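Side-chain contacts in DnaB intein (Synechocystis sp., PDB 1MI8), which is an intein that probably splices itself out of the replicative helicase DnaB, with asparagine side-chain cyclization as one of the steps: residues L9-L12 against K17-S20; T68-A73 against G132-F137; N74-T79 against W83-E88. The protein carries 4 engineered substitutions. All blocks are in the same frame, centred on the assembly; numbering follows the deposited sequence.

Contact 1 of 3, residues L9-L12 against K17-S20; sequences LISL and KRVS
I10 and V19 bond to each other twice through their backbones, and L12 and K17 once, fastening 9-12 to 17-20 as an antiparallel beta hairpin. I10 N reaches V19 O at 2.9 Å, while the return bond from V19 N to I10 O is longer, 3.3 Å. At the turn end L12 N meets K17 O at 2.8 Å. I10 O is used a second time, by a CA-H...O contact from R18 CA at 3.2 Å.

The charged end of R18 is directed out of the hairpin to a salt bridge with D151. Its guanidinium passes S11, whose OG stands over one face, offset toward the rim and 3.7 Å from NE; this is contact without a hydrogen bond. The aliphatic root of R18 crosses L9 at about a right angle, CB lying 4.0 Å from L9 CG, and L9 CD1 continues over the backbone of S20. S20 OG bonds to D23 N. Beside I10, L12 and V19 meet methyl to methyl: with L12 CG anti to the carbonyl carbon (chi1 -63°), CD1 comes to 3.4 Å from V19 CG1, a close fit for two methyl carbons.

I10 turns its side chain inward against F147 and A149 of strand 146-149, with I21 and L24 beside it, and S11 packs on V148 of the same strand. L24 also meets V19, F30 touches L12, and L9 is tied through its backbone to N150, where strand 146-149 has just ended.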
loop_
_atom_site.group_PDB
_atom_site.type_symbol
_atom_site.label_atom_id
_atom_site.label_comp_id
_atom_site.label_asym_id
_atom_site.label_seq_id
_atom_site.Cartn_x
_atom_site.Cartn_y
_atom_site.Cartn_z
ATOM N N LEU A 9 17.912 -10.450 -4.574
ATOM C CA LEU A 9 18.556 -11.509 -5.316
ATOM C C LEU A 9 18.289 -11.434 -6.823
ATOM O O LEU A 9 17.133 -11.573 -7.294
ATOM C CB LEU A 9 18.073 -12.837 -4.764
ATOM C CG LEU A 9 18.868 -13.601 -3.689
ATOM C CD1 LEU A 9 19.762 -12.675 -2.953
ATOM C CD2 LEU A 9 17.939 -14.413 -2.791
ATOM N N ILE A 10 19.379 -11.244 -7.569
ATOM C CA ILE A 10 19.327 -11.142 -9.011
ATOM C C ILE A 10 19.413 -12.483 -9.706
ATOM O O ILE A 10 20.355 -13.253 -9.475
ATOM C CB ILE A 10 20.452 -10.229 -9.534
ATOM C CG1 ILE A 10 20.385 -8.868 -8.833
ATOM C CG2 ILE A 10 20.312 -10.096 -11.048
ATOM C CD1 ILE A 10 18.944 -8.218 -8.830
ATOM N N SER A 11 18.439 -12.752 -10.574
ATOM C CA SER A 11 18.396 -14.002 -11.312
ATOM C C SER A 11 19.368 -13.959 -12.451
ATOM O O SER A 11 19.261 -13.080 -13.297
ATOM C CB SER A 11 16.998 -14.272 -11.870
ATOM O OG SER A 11 16.160 -14.901 -10.920
ATOM N N LEU A 12 20.317 -14.898 -12.465
ATOM C CA LEU A 12 21.348 -14.972 -13.512
ATOM C C LEU A 12 20.849 -15.938 -14.587
ATOM O O LEU A 12 20.708 -17.156 -14.353
ATOM C CB LEU A 12 22.669 -15.462 -12.895
ATOM C CG LEU A 12 23.186 -14.480 -11.855
ATOM C CD1 LEU A 12 24.421 -15.102 -11.085
ATOM C CD2 LEU A 12 23.592 -13.185 -12.519
ATOM N N LYS A 17 21.234 -19.282 -11.175
ATOM C CA LYS A 17 21.697 -18.931 -9.848
ATOM C C LYS A 17 21.187 -17.524 -9.538
ATOM O O LYS A 17 20.789 -16.748 -10.447
ATOM C CB LYS A 17 23.212 -18.925 -9.750
ATOM C CG LYS A 17 23.842 -20.155 -9.092
ATOM C CD LYS A 17 23.833 -21.421 -9.972
ATOM C CE LYS A 17 24.921 -22.437 -9.471
ATOM N NZ LYS A 17 24.340 -23.716 -9.051
ATOM N N ARG A 18 21.242 -17.209 -8.248
ATOM C CA ARG A 18 20.810 -15.930 -7.703
ATOM C C ARG A 18 21.912 -15.416 -6.810
ATOM O O ARG A 18 22.419 -16.162 -5.985
ATOM C CB ARG A 18 19.607 -16.108 -6.779
ATOM C CG ARG A 18 18.242 -15.969 -7.383
ATOM C CD ARG A 18 17.816 -17.143 -8.167
ATOM N NE ARG A 18 16.364 -17.255 -8.102
ATOM C CZ ARG A 18 15.652 -18.034 -8.912
ATOM N NH1 ARG A 18 16.273 -18.758 -9.847
ATOM N NH2 ARG A 18 14.331 -18.105 -8.788
ATOM N N VAL A 19 22.291 -14.157 -6.967
ATOM C CA VAL A 19 23.250 -13.591 -6.060
ATOM C C VAL A 19 22.738 -12.180 -5.774
ATOM O O VAL A 19 22.147 -11.531 -6.654
ATOM C CB VAL A 19 24.690 -13.617 -6.672
ATOM C CG1 VAL A 19 24.798 -14.758 -7.711
ATOM C CG2 VAL A 19 25.049 -12.294 -7.218
ATOM N N SER A 20 22.899 -11.711 -4.539
ATOM C CA SER A 20 22.411 -10.388 -4.192
ATOM C C SER A 20 23.005 -9.355 -5.137
ATOM O O SER A 20 24.121 -9.543 -5.634
ATOM C CB SER A 20 22.790 -10.040 -2.742
ATOM O OG SER A 20 24.199 -10.041 -2.621
#

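Contact 2 of 3, residues T68-A73 against G132-F137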
loop_
_atom_site.group_PDB
_atom_site.type_symbol
_atom_site.label_atom_id
_atom_site.label_comp_id
_atom_site.label_asym_id
_atom_site.label_seq_id
_atom_site.Cartn_x
_atom_site.Cartn_y
_atom_site.Cartn_z
ATOM N N THR A 68 8.437 -10.923 -2.557
ATOM C CA THR A 68 8.655 -9.677 -1.848
ATOM C C THR A 68 9.992 -9.054 -2.188
ATOM O O THR A 68 10.984 -9.761 -2.433
ATOM C CB THR A 68 8.702 -9.927 -0.326
ATOM O OG1 THR A 68 7.566 -10.740 0.060
ATOM C CG2 THR A 68 8.631 -8.631 0.411
ATOM N N ILE A 69 10.031 -7.734 -2.093
ATOM C CA ILE A 69 11.240 -7.013 -2.381
ATOM C C ILE A 69 11.211 -5.672 -1.663
ATOM O O ILE A 69 10.159 -5.128 -1.352
ATOM C CB ILE A 69 11.431 -6.822 -3.938
ATOM C CG1 ILE A 69 12.873 -6.420 -4.214
ATOM C CG2 ILE A 69 10.468 -5.688 -4.523
ATOM C CD1 ILE A 69 13.185 -6.323 -5.752
ATOM N N LYS A 70 12.387 -5.166 -1.338
ATOM C CA LYS A 70 12.499 -3.902 -0.670
ATOM C C LYS A 70 13.006 -2.937 -1.726
ATOM O O LYS A 70 14.007 -3.232 -2.395
ATOM C CB LYS A 70 13.488 -4.006 0.460
ATOM C CG LYS A 70 12.915 -4.632 1.721
ATOM C CD LYS A 70 13.999 -4.608 2.837
ATOM C CE LYS A 70 15.196 -5.562 2.523
ATOM N NZ LYS A 70 16.303 -5.266 3.545
ATOM N N ALA A 71 12.360 -1.776 -1.843
ATOM C CA ALA A 71 12.734 -0.834 -2.909
ATOM C C ALA A 71 12.394 0.650 -2.604
ATOM O O ALA A 71 11.539 0.933 -1.759
ATOM C CB ALA A 71 12.025 -1.287 -4.237
ATOM N N THR A 72 13.020 1.591 -3.317
ATOM C CA THR A 72 12.721 3.031 -3.095
ATOM C C THR A 72 11.334 3.393 -3.603
ATOM O O THR A 72 10.752 2.688 -4.451
ATOM C CB THR A 72 13.753 3.975 -3.812
ATOM O OG1 THR A 72 13.888 3.602 -5.196
ATOM C CG2 THR A 72 15.124 3.859 -3.137
ATOM N N ALA A 73 10.809 4.484 -3.068
ATOM C CA ALA A 73 9.489 4.968 -3.402
ATOM C C ALA A 73 9.348 5.221 -4.885
ATOM O O ALA A 73 8.241 5.182 -5.425
ATOM C CB ALA A 73 9.165 6.289 -2.641
ATOM N N GLY A 132 12.716 1.204 6.267
ATOM C CA GLY A 132 13.855 1.879 6.862
ATOM C C GLY A 132 14.811 2.344 5.810
ATOM O O GLY A 132 14.567 2.140 4.624
ATOM N N VAL A 133 15.885 3.013 6.216
ATOM C CA VAL A 133 16.845 3.484 5.219
ATOM C C VAL A 133 17.905 2.431 5.127
ATOM O O VAL A 133 18.252 1.792 6.129
ATOM C CB VAL A 133 17.566 4.791 5.596
ATOM C CG1 VAL A 133 18.655 5.077 4.565
ATOM C CG2 VAL A 133 16.581 5.948 5.647
ATOM N N GLU A 134 18.383 2.241 3.906
ATOM C CA GLU A 134 19.440 1.278 3.621
ATOM C C GLU A 134 20.154 1.726 2.374
ATOM O O GLU A 134 19.688 2.624 1.662
ATOM C CB GLU A 134 18.925 -0.127 3.302
ATOM C CG GLU A 134 17.706 -0.603 3.995
ATOM C CD GLU A 134 17.429 -2.043 3.604
ATOM O OE1 GLU A 134 18.124 -2.568 2.687
ATOM O OE2 GLU A 134 16.533 -2.648 4.214
ATOM N N GLU A 135 21.310 1.091 2.155
ATOM C CA GLU A 135 22.139 1.309 0.968
ATOM C C GLU A 135 21.283 0.739 -0.155
ATOM O O GLU A 135 20.691 -0.334 -0.023
ATOM C CB GLU A 135 23.460 0.529 1.091
ATOM C CG GLU A 135 24.651 1.420 1.333
ATOM C CD GLU A 135 25.880 0.627 1.789
ATOM O OE1 GLU A 135 26.005 -0.576 1.418
ATOM O OE2 GLU A 135 26.733 1.210 2.512
ATOM N N VAL A 136 21.224 1.448 -1.259
ATOM C CA VAL A 136 20.349 1.002 -2.314
ATOM C C VAL A 136 21.107 0.948 -3.644
ATOM O O VAL A 136 22.076 1.716 -3.872
ATOM C CB VAL A 136 19.067 1.913 -2.221
ATOM C CG1 VAL A 136 19.270 3.281 -2.865
ATOM C CG2 VAL A 136 17.860 1.166 -2.692
ATOM N N PHE A 137 20.727 -0.024 -4.470
ATOM C CA PHE A 137 21.397 -0.284 -5.741
ATOM C C PHE A 137 20.505 -0.440 -6.998
ATOM O O PHE A 137 19.288 -0.712 -6.906
ATOM C CB PHE A 137 22.227 -1.576 -5.640
ATOM C CG PHE A 137 23.207 -1.647 -4.454
ATOM C CD1 PHE A 137 22.751 -1.778 -3.148
ATOM C CD2 PHE A 137 24.595 -1.660 -4.681
ATOM C CE1 PHE A 137 23.630 -1.928 -2.068
ATOM C CE2 PHE A 137 25.520 -1.818 -3.596
ATOM C CZ PHE A 137 25.042 -1.951 -2.289
#
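K70 and E134 form a salt bridge within the all-beta intein splicing domain, linking strand 68-71 to the long strand 120-140 through side chains rather than by backbone pairing. K70 CB points toward 132-137. CB and CG carry the chain outward along a straight run to CD, and CD is the first atom of K70 to meet the partner, 3.5 Å from E134 OE2. There the chain bends (chi3 -68°), keeping K70 CE alongside E134 OE2 at 3.6 Å. At the tip, K70 NZ closes on E134 OE2 at 2.7 Å and uses its syn lone pair, the one on the side of the other oxygen; E134 OE1 stays 3.4 Å from K70 NZ and is hydrogen-bonded instead to S5 OG. E134 arrives extended beyond CG and roughly perpendicular to the lysine.

K70 NZ also makes a salt bridge to D7, so one ammonium serves two carboxylates, which probably favours its charged form. With an alanine here the ammonium is gone, and E134 and D7 would probably be left as like charges without the cation that now joins them.

Farther along, T72 and V136 make the second touch, a buried one between methyl groups. T72 opens the T-x-x-H sequence that ends at H75, consistent with the block B signature of inteins. Its OG1 sits between the backbone N and the carbonyl carbon (chi1 51°), hydrogen-bonded with N74 OD1 and A3 O, which puts the methyl on the side of strand 120-140. V136 also packs on A3. T72 CG2 lies 3.9 Å from V136 CG2 and 4.2 Å from V136 CG1.

Contact 3 of 3, residues N74-T79 against W83-E88; sequences NHRFLT and WKRLDE
F77 and K84 form the hydrogen-bonded pair of a beta hairpin, 76-79 against 83-85, whose second strand runs into a short 3-10 turn. F77 N gives its hydrogen to K84 O at 2.9 Å, and K84 N returns one to F77 O. Past the strand, H75 O accepts from L86 N at 2.9 Å, a more bent bond (140° at the hydrogen). R85 N finds E88 OE1, met from above the carboxylate plane, and E88 N bonds back to R85 O.

R85 grips D87 side-on, NE to OD2 at 2.8 Å and NH2 to OD1 at 2.6 Å, both oxygens close to the guanidinium plane. N74 CB rests over a face of that group, its amide oxygen being held by T72. The guanidinium of R76 stands nearly perpendicular to that of R85 (87°) and lays one face on R85 CG. K84 stretches past T79 to a salt bridge with D81, and T79 OG1 bonds to E93.

W83 NE1 is satisfied by E37, and H155 meets the indole edge-to-face. L78 covers a face: its CG, anti to the backbone N (chi1 -179°), sets CD1 over the ring system, and L78 CB lies 3.8 Å from the centroid of the six-membered ring of W83.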
loop_
_atom_site.group_PDB
_atom_site.type_symbol
_atom_site.label_atom_id
_atom_site.label_comp_id
_atom_site.label_asym_id
_atom_site.label_seq_id
_atom_site.Cartn_x
_atom_site.Cartn_y
_atom_site.Cartn_z
ATOM N N ASN A 74 10.458 5.493 -5.535
ATOM C CA ASN A 74 10.378 5.797 -6.929
ATOM C C ASN A 74 10.759 4.626 -7.863
ATOM O O ASN A 74 10.727 4.794 -9.085
ATOM C CB ASN A 74 11.235 7.032 -7.212
ATOM C CG ASN A 74 12.694 6.764 -7.016
ATOM O OD1 ASN A 74 13.033 6.078 -5.929
ATOM N ND2 ASN A 74 13.528 7.169 -7.843
ATOM N N HIS A 75 11.095 3.452 -7.325
ATOM C CA HIS A 75 11.442 2.346 -8.215
ATOM C C HIS A 75 10.169 1.840 -8.904
ATOM O O HIS A 75 9.140 1.640 -8.253
ATOM C CB HIS A 75 12.091 1.183 -7.461
ATOM C CG HIS A 75 12.934 0.309 -8.339
ATOM N ND1 HIS A 75 14.254 0.586 -8.611
ATOM C CD2 HIS A 75 12.624 -0.785 -9.076
ATOM C CE1 HIS A 75 14.728 -0.294 -9.477
ATOM N NE2 HIS A 75 13.759 -1.140 -9.776
ATOM N N ARG A 76 10.247 1.597 -10.205
ATOM C CA ARG A 76 9.098 1.112 -10.984
ATOM C C ARG A 76 8.931 -0.412 -11.203
ATOM O O ARG A 76 9.909 -1.164 -11.382
ATOM C CB ARG A 76 9.124 1.791 -12.326
ATOM C CG ARG A 76 9.040 3.289 -12.200
ATOM C CD ARG A 76 9.279 3.940 -13.563
ATOM N NE ARG A 76 8.605 5.220 -13.621
ATOM C CZ ARG A 76 9.000 6.322 -12.984
ATOM N NH1 ARG A 76 10.094 6.317 -12.225
ATOM N NH2 ARG A 76 8.291 7.432 -13.119
ATOM N N PHE A 77 7.669 -0.836 -11.152
ATOM C CA PHE A 77 7.242 -2.218 -11.340
ATOM C C PHE A 77 6.243 -2.270 -12.493
ATOM O O PHE A 77 5.576 -1.261 -12.811
ATOM C CB PHE A 77 6.577 -2.755 -10.069
ATOM C CG PHE A 77 7.496 -2.793 -8.905
ATOM C CD1 PHE A 77 7.819 -1.614 -8.215
ATOM C CD2 PHE A 77 8.126 -4.000 -8.551
ATOM C CE1 PHE A 77 8.773 -1.633 -7.178
ATOM C CE2 PHE A 77 9.081 -4.032 -7.522
ATOM C CZ PHE A 77 9.407 -2.850 -6.838
ATOM N N LEU A 78 6.125 -3.440 -13.110
ATOM C CA LEU A 78 5.304 -3.511 -14.277
ATOM C C LEU A 78 3.911 -3.919 -13.956
ATOM O O LEU A 78 3.651 -5.033 -13.480
ATOM C CB LEU A 78 5.934 -4.405 -15.333
ATOM C CG LEU A 78 5.131 -4.514 -16.635
ATOM C CD1 LEU A 78 4.999 -3.125 -17.386
ATOM C CD2 LEU A 78 5.830 -5.520 -17.499
ATOM N N THR A 79 3.023 -2.953 -14.228
ATOM C CA THR A 79 1.586 -3.068 -13.982
ATOM C C THR A 79 0.834 -3.454 -15.276
ATOM O O THR A 79 1.390 -3.337 -16.371
ATOM C CB THR A 79 1.112 -1.677 -13.431
ATOM O OG1 THR A 79 1.226 -1.668 -11.997
ATOM C CG2 THR A 79 -0.156 -1.316 -13.870
ATOM N N TRP A 83 4.374 0.749 -16.493
ATOM C CA TRP A 83 5.276 0.904 -15.371
ATOM C C TRP A 83 4.737 1.929 -14.368
ATOM O O TRP A 83 4.219 2.972 -14.759
ATOM C CB TRP A 83 6.649 1.291 -15.877
ATOM C CG TRP A 83 7.337 0.198 -16.667
ATOM C CD1 TRP A 83 7.505 0.135 -18.044
ATOM C CD2 TRP A 83 8.078 -0.911 -16.133
ATOM N NE1 TRP A 83 8.317 -0.924 -18.381
ATOM C CE2 TRP A 83 8.688 -1.582 -17.235
ATOM C CE3 TRP A 83 8.292 -1.396 -14.840
ATOM C CZ2 TRP A 83 9.504 -2.699 -17.074
ATOM C CZ3 TRP A 83 9.116 -2.529 -14.673
ATOM C CH2 TRP A 83 9.711 -3.166 -15.789
ATOM N N LYS A 84 4.780 1.583 -13.072
ATOM C CA LYS A 84 4.309 2.499 -12.000
ATOM C C LYS A 84 5.326 2.483 -10.838
ATOM O O LYS A 84 5.941 1.444 -10.528
ATOM C CB LYS A 84 2.931 2.055 -11.449
ATOM C CG LYS A 84 1.707 2.214 -12.396
ATOM C CD LYS A 84 0.411 2.009 -11.578
ATOM C CE LYS A 84 -0.833 2.438 -12.350
ATOM N NZ LYS A 84 -0.744 1.821 -13.663
ATOM N N ARG A 85 5.504 3.639 -10.208
ATOM C CA ARG A 85 6.414 3.807 -9.084
ATOM C C ARG A 85 5.803 3.050 -7.918
ATOM O O ARG A 85 4.556 2.968 -7.778
ATOM C CB ARG A 85 6.503 5.310 -8.673
ATOM C CG ARG A 85 7.237 6.270 -9.649
ATOM C CD ARG A 85 6.874 7.769 -9.355
ATOM N NE ARG A 85 7.127 8.120 -7.968
ATOM C CZ ARG A 85 8.143 8.874 -7.562
ATOM N NH1 ARG A 85 8.991 9.370 -8.463
ATOM N NH2 ARG A 85 8.341 9.078 -6.249
ATOM N N LEU A 86 6.668 2.502 -7.065
ATOM C CA LEU A 86 6.205 1.786 -5.882
ATOM C C LEU A 86 5.148 2.681 -5.126
ATOM O O LEU A 86 4.084 2.191 -4.664
ATOM C CB LEU A 86 7.424 1.472 -4.948
ATOM C CG LEU A 86 7.147 0.533 -3.762
ATOM C CD1 LEU A 86 8.414 -0.146 -3.291
ATOM C CD2 LEU A 86 6.520 1.324 -2.665
ATOM N N ASP A 87 5.447 3.981 -5.036
ATOM C CA ASP A 87 4.572 4.929 -4.302
ATOM C C ASP A 87 3.267 5.322 -4.941
ATOM O O ASP A 87 2.493 6.093 -4.352
ATOM C CB ASP A 87 5.310 6.209 -3.869
ATOM C CG ASP A 87 5.707 7.135 -5.033
ATOM O OD1 ASP A 87 6.453 8.097 -4.712
ATOM O OD2 ASP A 87 5.305 6.952 -6.219
ATOM N N GLU A 88 3.061 4.788 -6.132
ATOM C CA GLU A 88 1.861 4.967 -6.892
ATOM C C GLU A 88 1.006 3.668 -6.920
ATOM O O GLU A 88 -0.133 3.686 -7.399
ATOM C CB GLU A 88 2.246 5.331 -8.326
ATOM C CG GLU A 88 2.790 6.741 -8.455
ATOM C CD GLU A 88 3.294 7.000 -9.868
ATOM O OE1 GLU A 88 3.511 5.999 -10.631
ATOM O OE2 GLU A 88 3.486 8.191 -10.205
#

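Contacts 1 and 3 are both hairpins, joined by short turns and backbone bonds, and lie on opposite sides of the chain's centre, their own centres about 21 Å apart. Contact 1 is the more peripheral, three of its eight touching residues being exposed; contacts 2 and 3 have none. Contact 2 differs in kind: 58 residues separate its segments, and two side-chain pairs, one ionic and one apolar, do the joining. Contact 3 is nested inside that loop and buries far more surface, with an indole and paired charges. The two touch where A73 O and D87 N, 3.1 Å apart, probably hydrogen-bond, whereas contact 1 touches neither.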